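Long-range contacts in apical membrane antigen 1, putative (Toxoplasma gondii, PDB 2X2Z), which takes part in host cell invasion as a parasite-surface component of the moving junction, formed with the rhoptry neck proteins: residues A[242-247]-A[326-331]; A[238-243]-A[386-391]. One frame throughout, in Å; residues are numbered along the deposited sequence.

Contact 1 (A[242-247]-A[326-331]); sequences LDYTEL and QVPDCL. With NAG (2-acetamido-2-deoxy-beta-D-glucopyranose), chain E.
Y244 reaches over to the backbone of Q326 and ends against P328. Both segments belong to DII. They take in the end of strand 240-243 and the start of strand 330-334, the two edges of a three-stranded antiparallel sheet with 231-237 in the middle.

The tyrosine chain starts at CB beside the bend that follows strand 240-243. There D243 OD2 accepts from T245 N in an Asx turn. CG lies anti to the carbonyl carbon (chi1 -66°), which sends the ring across to the other segment. CD1 packs on the L247 side chain. CE1 is 3.5 Å from Q326 O and CZ is 3.4 Å from it. At the tip, OH donates to Q326 O at 2.7 Å. It comes nearly in line with the carbonyl bond (C=O...donor angle 163°). The same OH lies 3.7 Å from P328 CD, so the proline ring borders the bond. F233 and Y308 also touch the ring.

Beside this bond, L247 CD2 approaches Q326 CG at 4.3 Å. Further along, V327 turns away from Y244 to the glycan linked to N23. Its CG1 is 3.8 Å from NAG O7.

The polar link is thus one neutral bond to a main-chain acceptor, set among carbon contacts. It ties the chain at Q326, four residues ahead of strand 330-334, to the residue after strand 240-243, and does not depend on the side-chain amide of Q326.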
ATOM      1  N   LEU A 242      -3.052  23.053  -8.390  1.00 16.14           N
ATOM      2  CA  LEU A 242      -1.638  23.232  -7.943  1.00 16.38           C
ATOM      3  C   LEU A 242      -1.084  21.831  -7.709  1.00 14.90           C
ATOM      4  O   LEU A 242      -1.592  21.101  -6.868  1.00 13.89           O
ATOM      5  CB  LEU A 242      -1.577  24.039  -6.639  1.00 16.99           C
ATOM      6  CG  LEU A 242      -1.494  25.586  -6.659  1.00 18.05           C
ATOM      7  CD1 LEU A 242      -2.617  26.219  -7.484  1.00 18.91           C
ATOM      8  CD2 LEU A 242      -1.472  26.186  -5.213  1.00 21.38           C
ATOM      9  N   ASP A 243      -0.050  21.437  -8.453  1.00 15.07           N
ATOM     10  CA  ASP A 243       0.613  20.194  -8.105  1.00 15.30           C
ATOM     11  C   ASP A 243       1.340  20.314  -6.760  1.00 15.47           C
ATOM     12  O   ASP A 243       1.483  21.441  -6.195  1.00 14.79           O
ATOM     13  CB  ASP A 243       1.467  19.635  -9.282  1.00 15.36           C
ATOM     14  CG  ASP A 243       2.807  20.380  -9.495  1.00 17.44           C
ATOM     15  OD1 ASP A 243       3.106  20.662 -10.669  1.00 18.98           O
ATOM     16  OD2 ASP A 243       3.563  20.670  -8.539  1.00 17.65           O
ATOM     17  N   TYR A 244       1.746  19.173  -6.198  1.00 15.16           N
ATOM     18  CA  TYR A 244       2.320  19.216  -4.854  1.00 14.53           C
ATOM     19  C   TYR A 244       3.558  20.173  -4.747  1.00 17.24           C
ATOM     20  O   TYR A 244       3.823  20.665  -3.672  1.00 17.91           O
ATOM     21  CB  TYR A 244       2.701  17.822  -4.393  1.00 12.92           C
ATOM     22  CG  TYR A 244       1.552  16.836  -4.177  1.00 15.67           C
ATOM     23  CD1 TYR A 244       0.244  17.269  -3.870  1.00 12.74           C
ATOM     24  CD2 TYR A 244       1.797  15.473  -4.244  1.00 12.92           C
ATOM     25  CE1 TYR A 244      -0.754  16.352  -3.594  1.00 15.95           C
ATOM     26  CE2 TYR A 244       0.854  14.602  -3.951  1.00 14.31           C
ATOM     27  CZ  TYR A 244      -0.445  15.019  -3.668  1.00 17.15           C
ATOM     28  OH  TYR A 244      -1.390  14.031  -3.455  1.00 15.64           O
ATOM     29  N   THR A 245       4.276  20.438  -5.839  1.00 17.58           N
ATOM     30  CA  THR A 245       5.467  21.311  -5.747  1.00 18.43           C
ATOM     31  C   THR A 245       5.110  22.768  -5.319  1.00 19.74           C
ATOM     32  O   THR A 245       5.978  23.537  -4.797  1.00 17.47           O
ATOM     33  CB  THR A 245       6.307  21.360  -7.043  1.00 19.71           C
ATOM     34  OG1 THR A 245       5.574  22.014  -8.090  1.00 20.48           O
ATOM     35  CG2 THR A 245       6.842  19.957  -7.475  1.00 16.88           C
ATOM     36  N   GLU A 246       3.833  23.116  -5.463  1.00 16.72           N
ATOM     37  CA  GLU A 246       3.357  24.483  -5.132  1.00 18.81           C
ATOM     38  C   GLU A 246       2.756  24.600  -3.744  1.00 19.55           C
ATOM     39  O   GLU A 246       2.378  25.698  -3.336  1.00 21.54           O
ATOM     40  CB  GLU A 246       2.297  24.981  -6.143  1.00 17.81           C
ATOM     41  CG  GLU A 246       2.850  25.263  -7.523  1.00 19.39           C
ATOM     42  CD  GLU A 246       1.908  26.200  -8.276  1.00 24.41           C
ATOM     43  OE1 GLU A 246       1.607  27.297  -7.765  1.00 26.26           O
ATOM     44  OE2 GLU A 246       1.427  25.829  -9.346  1.00 21.80           O
ATOM     45  N   LEU A 247       2.648  23.475  -3.039  1.00 19.54           N
ATOM     46  CA  LEU A 247       2.145  23.434  -1.679  1.00 21.25           C
ATOM     47  C   LEU A 247       3.277  23.513  -0.618  1.00 21.84           C
ATOM     48  O   LEU A 247       4.311  22.856  -0.691  1.00 22.67           O
ATOM     49  CB  LEU A 247       1.301  22.172  -1.460  1.00 19.56           C
ATOM     50  CG  LEU A 247      -0.155  21.968  -1.924  1.00 23.16           C
ATOM     51  CD1 LEU A 247      -0.656  22.775  -3.099  1.00 22.98           C
ATOM     52  CD2 LEU A 247      -0.494  20.504  -2.110  1.00 19.64           C
ATOM     53  N   GLN A 326      -1.587  15.367   1.266  1.00 16.42           N
ATOM     54  CA  GLN A 326      -2.862  15.900   0.757  1.00 17.72           C
ATOM     55  C   GLN A 326      -3.530  14.989  -0.299  1.00 16.67           C
ATOM     56  O   GLN A 326      -3.002  14.822  -1.449  1.00 18.70           O
ATOM     57  CB  GLN A 326      -2.599  17.267   0.167  1.00 17.07           C
ATOM     58  CG  GLN A 326      -2.025  18.277   1.224  1.00 22.51           C
ATOM     59  CD  GLN A 326      -3.069  18.642   2.298  1.00 31.80           C
ATOM     60  OE1 GLN A 326      -2.982  18.189   3.453  1.00 35.07           O
ATOM     61  NE2 GLN A 326      -4.092  19.378   1.896  1.00 30.50           N
ATOM     62  N   VAL A 327      -4.680  14.424   0.036  1.00 16.44           N
ATOM     63  CA  VAL A 327      -5.424  13.613  -0.944  1.00 14.93           C
ATOM     64  C   VAL A 327      -5.622  14.437  -2.243  1.00 14.21           C
ATOM     65  O   VAL A 327      -6.089  15.540  -2.191  1.00 13.53           O
ATOM     66  CB  VAL A 327      -6.740  13.100  -0.359  1.00 15.54           C
ATOM     67  CG1 VAL A 327      -7.688  12.443  -1.485  1.00 13.98           C
ATOM     68  CG2 VAL A 327      -6.449  12.120   0.816  1.00 16.28           C
ATOM     69  N   PRO A 328      -5.238  13.899  -3.418  1.00 14.50           N
ATOM     70  CA  PRO A 328      -5.382  14.679  -4.636  1.00 15.04           C
ATOM     71  C   PRO A 328      -6.856  14.830  -5.056  1.00 16.28           C
ATOM     72  O   PRO A 328      -7.619  13.863  -4.889  1.00 15.98           O
ATOM     73  CB  PRO A 328      -4.682  13.841  -5.685  1.00 15.19           C
ATOM     74  CG  PRO A 328      -4.841  12.444  -5.187  1.00 16.52           C
ATOM     75  CD  PRO A 328      -4.738  12.533  -3.676  1.00 16.20           C
ATOM     76  N   ASP A 329      -7.231  16.026  -5.540  1.00 14.92           N
ATOM     77  CA  ASP A 329      -8.580  16.257  -6.110  1.00 17.07           C
ATOM     78  C   ASP A 329      -8.413  16.849  -7.524  1.00 16.11           C
ATOM     79  O   ASP A 329      -9.394  17.192  -8.216  1.00 15.76           O
ATOM     80  CB  ASP A 329      -9.499  17.065  -5.145  1.00 16.83           C
ATOM     81  CG  ASP A 329      -9.120  18.539  -5.050  1.00 20.77           C
ATOM     82  OD1 ASP A 329      -8.161  19.047  -5.717  1.00 23.92           O
ATOM     83  OD2 ASP A 329      -9.818  19.208  -4.282  1.00 23.70           O
ATOM     84  N   CYS A 330      -7.165  16.849  -7.991  1.00 14.28           N
ATOM     85  CA  CYS A 330      -6.883  17.213  -9.391  1.00 15.74           C
ATOM     86  C   CYS A 330      -5.515  16.713  -9.815  1.00 15.20           C
ATOM     87  O   CYS A 330      -4.759  16.157  -9.003  1.00 12.95           O
ATOM     88  CB  CYS A 330      -7.022  18.746  -9.661  1.00 16.16           C
ATOM     89  SG  CYS A 330      -5.804  19.786  -8.823  1.00 21.41           S
ATOM     90  N   LEU A 331      -5.262  16.831 -11.118  1.00 16.09           N
ATOM     91  CA  LEU A 331      -4.012  16.400 -11.738  1.00 15.70           C
ATOM     92  C   LEU A 331      -3.548  17.532 -12.622  1.00 15.90           C
ATOM     93  O   LEU A 331      -4.358  18.280 -13.217  1.00 16.52           O
ATOM     94  CB  LEU A 331      -4.190  15.139 -12.647  1.00 15.38           C
ATOM     95  CG  LEU A 331      -4.781  13.917 -11.986  1.00 15.31           C
ATOM     96  CD1 LEU A 331      -5.216  12.866 -13.039  1.00 19.31           C
ATOM     97  CD2 LEU A 331      -3.956  13.273 -10.890  1.00 11.52           C
TER
HETATM   98  C1  NAG E1001     -11.069  11.389   1.245  1.00 18.96           C
HETATM   99  C2  NAG E1001     -11.720  12.764   1.059  1.00 21.40           C
HETATM  100  C3  NAG E1001     -11.974  13.357   2.428  1.00 22.35           C
HETATM  101  C4  NAG E1001     -12.761  12.371   3.332  1.00 25.03           C
HETATM  102  C5  NAG E1001     -12.141  10.959   3.318  1.00 24.33           C
HETATM  103  C6  NAG E1001     -13.090  10.006   4.054  1.00 27.57           C
HETATM  104  C7  NAG E1001     -11.046  14.338  -0.787  1.00 24.43           C
HETATM  105  C8  NAG E1001     -12.192  13.915  -1.663  1.00 24.31           C
HETATM  106  N2  NAG E1001     -10.903  13.752   0.399  1.00 20.87           N
HETATM  107  O3  NAG E1001     -12.641  14.580   2.211  1.00 23.35           O
HETATM  108  O4  NAG E1001     -12.951  12.778   4.694  1.00 28.80           O
HETATM  109  O5  NAG E1001     -11.899  10.515   1.975  1.00 20.21           O
HETATM  110  O6  NAG E1001     -14.242   9.680   3.275  1.00 30.27           O
HETATM  111  O7  NAG E1001     -10.235  15.218  -1.187  1.00 28.11           O

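Contact 2 (A[238-243]-A[386-391])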
ATOM      1  N   LYS A 238      -7.288  28.338  -5.555  1.00 19.32           N
ATOM      2  CA  LYS A 238      -7.189  29.581  -6.321  1.00 18.98           C
ATOM      3  C   LYS A 238      -7.632  29.429  -7.790  1.00 19.18           C
ATOM      4  O   LYS A 238      -7.073  30.056  -8.740  1.00 19.58           O
ATOM      5  CB  LYS A 238      -5.770  30.156  -6.245  1.00 19.58           C
ATOM      6  CG  LYS A 238      -5.283  30.419  -4.819  1.00 22.24           C
ATOM      7  CD  LYS A 238      -3.894  31.060  -4.840  1.00 23.29           C
ATOM      8  CE  LYS A 238      -2.788  30.051  -4.807  1.00 22.84           C
ATOM      9  NZ  LYS A 238      -1.600  30.707  -5.445  1.00 28.13           N
ATOM     10  N   GLY A 239      -8.640  28.595  -7.992  1.00 18.55           N
ATOM     11  CA  GLY A 239      -9.156  28.367  -9.346  1.00 18.30           C
ATOM     12  C   GLY A 239      -8.231  27.654 -10.342  1.00 18.45           C
ATOM     13  O   GLY A 239      -8.421  27.790 -11.554  1.00 18.39           O
ATOM     14  N   ARG A 240      -7.200  26.948  -9.874  1.00 17.40           N
ATOM     15  CA  ARG A 240      -6.398  26.134 -10.824  1.00 16.67           C
ATOM     16  C   ARG A 240      -5.846  24.898 -10.087  1.00 16.76           C
ATOM     17  O   ARG A 240      -5.968  24.802  -8.862  1.00 16.29           O
ATOM     18  CB  ARG A 240      -5.264  26.969 -11.479  1.00 17.56           C
ATOM     19  CG  ARG A 240      -4.227  27.419 -10.515  1.00 19.05           C
ATOM     20  CD  ARG A 240      -3.211  28.431 -11.115  1.00 21.13           C
ATOM     21  NE  ARG A 240      -2.362  28.867 -10.023  1.00 19.88           N
ATOM     22  CZ  ARG A 240      -1.183  28.326  -9.721  1.00 24.73           C
ATOM     23  NH1 ARG A 240      -0.670  27.323 -10.455  1.00 21.32           N
ATOM     24  NH2 ARG A 240      -0.516  28.787  -8.678  1.00 21.84           N
ATOM     25  N   CYS A 241      -5.221  23.964 -10.802  1.00 15.59           N
ATOM     26  CA  CYS A 241      -4.711  22.766 -10.139  1.00 16.35           C
ATOM     27  C   CYS A 241      -3.290  23.085  -9.678  1.00 15.73           C
ATOM     28  O   CYS A 241      -2.425  23.399 -10.488  1.00 16.51           O
ATOM     29  CB  CYS A 241      -4.657  21.563 -11.092  1.00 15.25           C
ATOM     30  SG  CYS A 241      -4.293  20.035 -10.206  1.00 18.62           S
ATOM     31  N   LEU A 242      -3.052  23.053  -8.390  1.00 16.14           N
ATOM     32  CA  LEU A 242      -1.638  23.232  -7.943  1.00 16.38           C
ATOM     33  C   LEU A 242      -1.084  21.831  -7.709  1.00 14.90           C
ATOM     34  O   LEU A 242      -1.592  21.101  -6.868  1.00 13.89           O
ATOM     35  CB  LEU A 242      -1.577  24.039  -6.639  1.00 16.99           C
ATOM     36  CG  LEU A 242      -1.494  25.586  -6.659  1.00 18.05           C
ATOM     37  CD1 LEU A 242      -2.617  26.219  -7.484  1.00 18.91           C
ATOM     38  CD2 LEU A 242      -1.472  26.186  -5.213  1.00 21.38           C
ATOM     39  N   ASP A 243      -0.050  21.437  -8.453  1.00 15.07           N
ATOM     40  CA  ASP A 243       0.613  20.194  -8.105  1.00 15.30           C
ATOM     41  C   ASP A 243       1.340  20.314  -6.760  1.00 15.47           C
ATOM     42  O   ASP A 243       1.483  21.441  -6.195  1.00 14.79           O
ATOM     43  CB  ASP A 243       1.467  19.635  -9.282  1.00 15.36           C
ATOM     44  CG  ASP A 243       2.807  20.380  -9.495  1.00 17.44           C
ATOM     45  OD1 ASP A 243       3.106  20.662 -10.669  1.00 18.98           O
ATOM     46  OD2 ASP A 243       3.563  20.670  -8.539  1.00 17.65           O
ATOM     47  N   VAL A 386      -3.902  35.770  -9.180  1.00 27.15           N
ATOM     48  CA  VAL A 386      -3.078  37.005  -9.239  1.00 28.65           C
ATOM     49  C   VAL A 386      -1.906  36.950  -8.261  1.00 30.17           C
ATOM     50  O   VAL A 386      -0.960  37.761  -8.369  1.00 30.62           O
ATOM     51  CB  VAL A 386      -3.885  38.301  -8.977  1.00 28.84           C
ATOM     52  CG1 VAL A 386      -4.901  38.571 -10.126  1.00 30.55           C
ATOM     53  CG2 VAL A 386      -4.591  38.225  -7.658  1.00 28.70           C
ATOM     54  N   GLN A 387      -1.981  36.008  -7.317  1.00 30.23           N
ATOM     55  CA  GLN A 387      -0.908  35.742  -6.368  1.00 31.71           C
ATOM     56  C   GLN A 387       0.292  35.094  -7.059  1.00 31.21           C
ATOM     57  O   GLN A 387       1.427  35.521  -6.869  1.00 30.30           O
ATOM     58  CB  GLN A 387      -1.422  34.817  -5.256  1.00 33.59           C
ATOM     59  CG  GLN A 387      -0.346  34.396  -4.235  1.00 36.09           C
ATOM     60  CD  GLN A 387      -0.933  33.616  -3.078  1.00 42.11           C
ATOM     61  OE1 GLN A 387      -1.310  34.202  -2.055  1.00 45.09           O
ATOM     62  NE2 GLN A 387      -1.061  32.285  -3.243  1.00 42.10           N
ATOM     63  N   ALA A 388       0.028  34.044  -7.838  1.00 29.74           N
ATOM     64  CA  ALA A 388       1.060  33.392  -8.629  1.00 28.81           C
ATOM     65  C   ALA A 388       1.166  33.994 -10.007  1.00 28.84           C
ATOM     66  O   ALA A 388       2.172  33.808 -10.684  1.00 28.75           O
ATOM     67  CB  ALA A 388       0.827  31.862  -8.724  1.00 29.07           C
ATOM     68  N   CYS A 389       0.146  34.748 -10.425  1.00 27.67           N
ATOM     69  CA  CYS A 389       0.095  35.230 -11.794  1.00 28.12           C
ATOM     70  C   CYS A 389       0.140  34.001 -12.779  1.00 27.63           C
ATOM     71  O   CYS A 389       0.897  33.987 -13.767  1.00 28.21           O
ATOM     72  CB  CYS A 389       1.218  36.246 -12.102  1.00 28.05           C
ATOM     73  SG  CYS A 389       0.749  37.367 -13.394  1.00 31.59           S
ATOM     74  N   LYS A 390      -0.672  32.979 -12.499  1.00 25.53           N
ATOM     75  CA  LYS A 390      -0.867  31.901 -13.487  1.00 24.92           C
ATOM     76  C   LYS A 390      -2.363  31.591 -13.557  1.00 23.02           C
ATOM     77  O   LYS A 390      -3.075  31.883 -12.631  1.00 20.20           O
ATOM     78  CB  LYS A 390      -0.061  30.650 -13.081  1.00 25.44           C
ATOM     79  CG  LYS A 390       1.515  30.705 -13.329  1.00 30.22           C
ATOM     80  CD  LYS A 390       1.845  30.666 -14.857  1.00 35.32           C
ATOM     81  CE  LYS A 390       3.235  30.089 -15.239  1.00 40.59           C
ATOM     82  NZ  LYS A 390       4.340  31.043 -14.965  1.00 43.22           N
ATOM     83  N   ARG A 391      -2.823  30.973 -14.644  1.00 22.33           N
ATOM     84  CA  ARG A 391      -4.191  30.549 -14.730  1.00 21.30           C
ATOM     85  C   ARG A 391      -4.307  29.087 -15.254  1.00 20.99           C
ATOM     86  O   ARG A 391      -3.481  28.616 -16.038  1.00 19.68           O
ATOM     87  CB  ARG A 391      -4.985  31.485 -15.657  1.00 22.02           C
ATOM     88  CG  ARG A 391      -4.322  31.727 -17.014  1.00 22.62           C
ATOM     89  CD  ARG A 391      -5.229  32.549 -17.951  1.00 25.94           C
ATOM     90  NE  ARG A 391      -4.619  32.646 -19.279  1.00 27.73           N
ATOM     91  CZ  ARG A 391      -5.247  32.998 -20.401  1.00 26.90           C
ATOM     92  NH1 ARG A 391      -6.536  33.293 -20.395  1.00 26.37           N
ATOM     93  NH2 ARG A 391      -4.575  33.011 -21.555  1.00 30.45           N
TER
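The interface between DII and DIII is bridged here by a DII hairpin and the DIII segment that leads toward R391. On the DII side, a tight turn at K238 and G239 leads from strand 231-237 into strand 240-243. On the DIII side, segment 386-391 leads into strand 390-397.

R240 carries much of the contact. CG sits between the backbone N and the carbonyl carbon (chi1 66°), and the chain then runs extended to NE. CD passes 3.8 Å from K390 O. The guanidinium lies between two aliphatic groups. K390 CB is 4.0 Å above the guanidinium plane of R240, toward its rim. On the opposite face, L242 CD1 is 3.4 Å above that plane, over the centre. The methyl of A388 approaches obliquely, with its CB 3.4 Å from R240 NH2.

C389 and K390 both face D385, which makes a G1 beta bulge. The positive phi of C389 (58°) fits that motif. D385 also pairs with the DII hairpin: its OD2 forms salt bridges with both R240 NE and K238 NZ, while R240 NH2 pairs with E246 and NH1 bonds to S405 OG. These bonds probably restrict rotation of the guanidinium. The two cations on D385 would probably favour its ionised form.

K238 and Q387 meet at the exposed end, their side chains crossing at about a right angle. K238 NZ lies 2.8 Å from Q387 NE2 as modelled, and the amide is probably turned over. C389 points away from the hairpin.

How the contacts relate
Contacts 1 and 2 share L242 and D243 of strand 240-243, and their centres lie about 12 Å apart. Contact 1 stays inside DII; contact 2 joins DII to DIII. Two direct links run between them. The disulfide ties C241 SG to C330 SG at 2.1 Å, spanning the two edge strands of the three-stranded sheet. E246 OE1 meets R240 NH2 at 2.8 Å, so the bend after the strand also holds the arginine at the domain interface. L331 N packs 3.5 Å from C241 SG. The glycan touches contact 1 alone, through V327. That sugar is attached to the protein and marks no binding pocket.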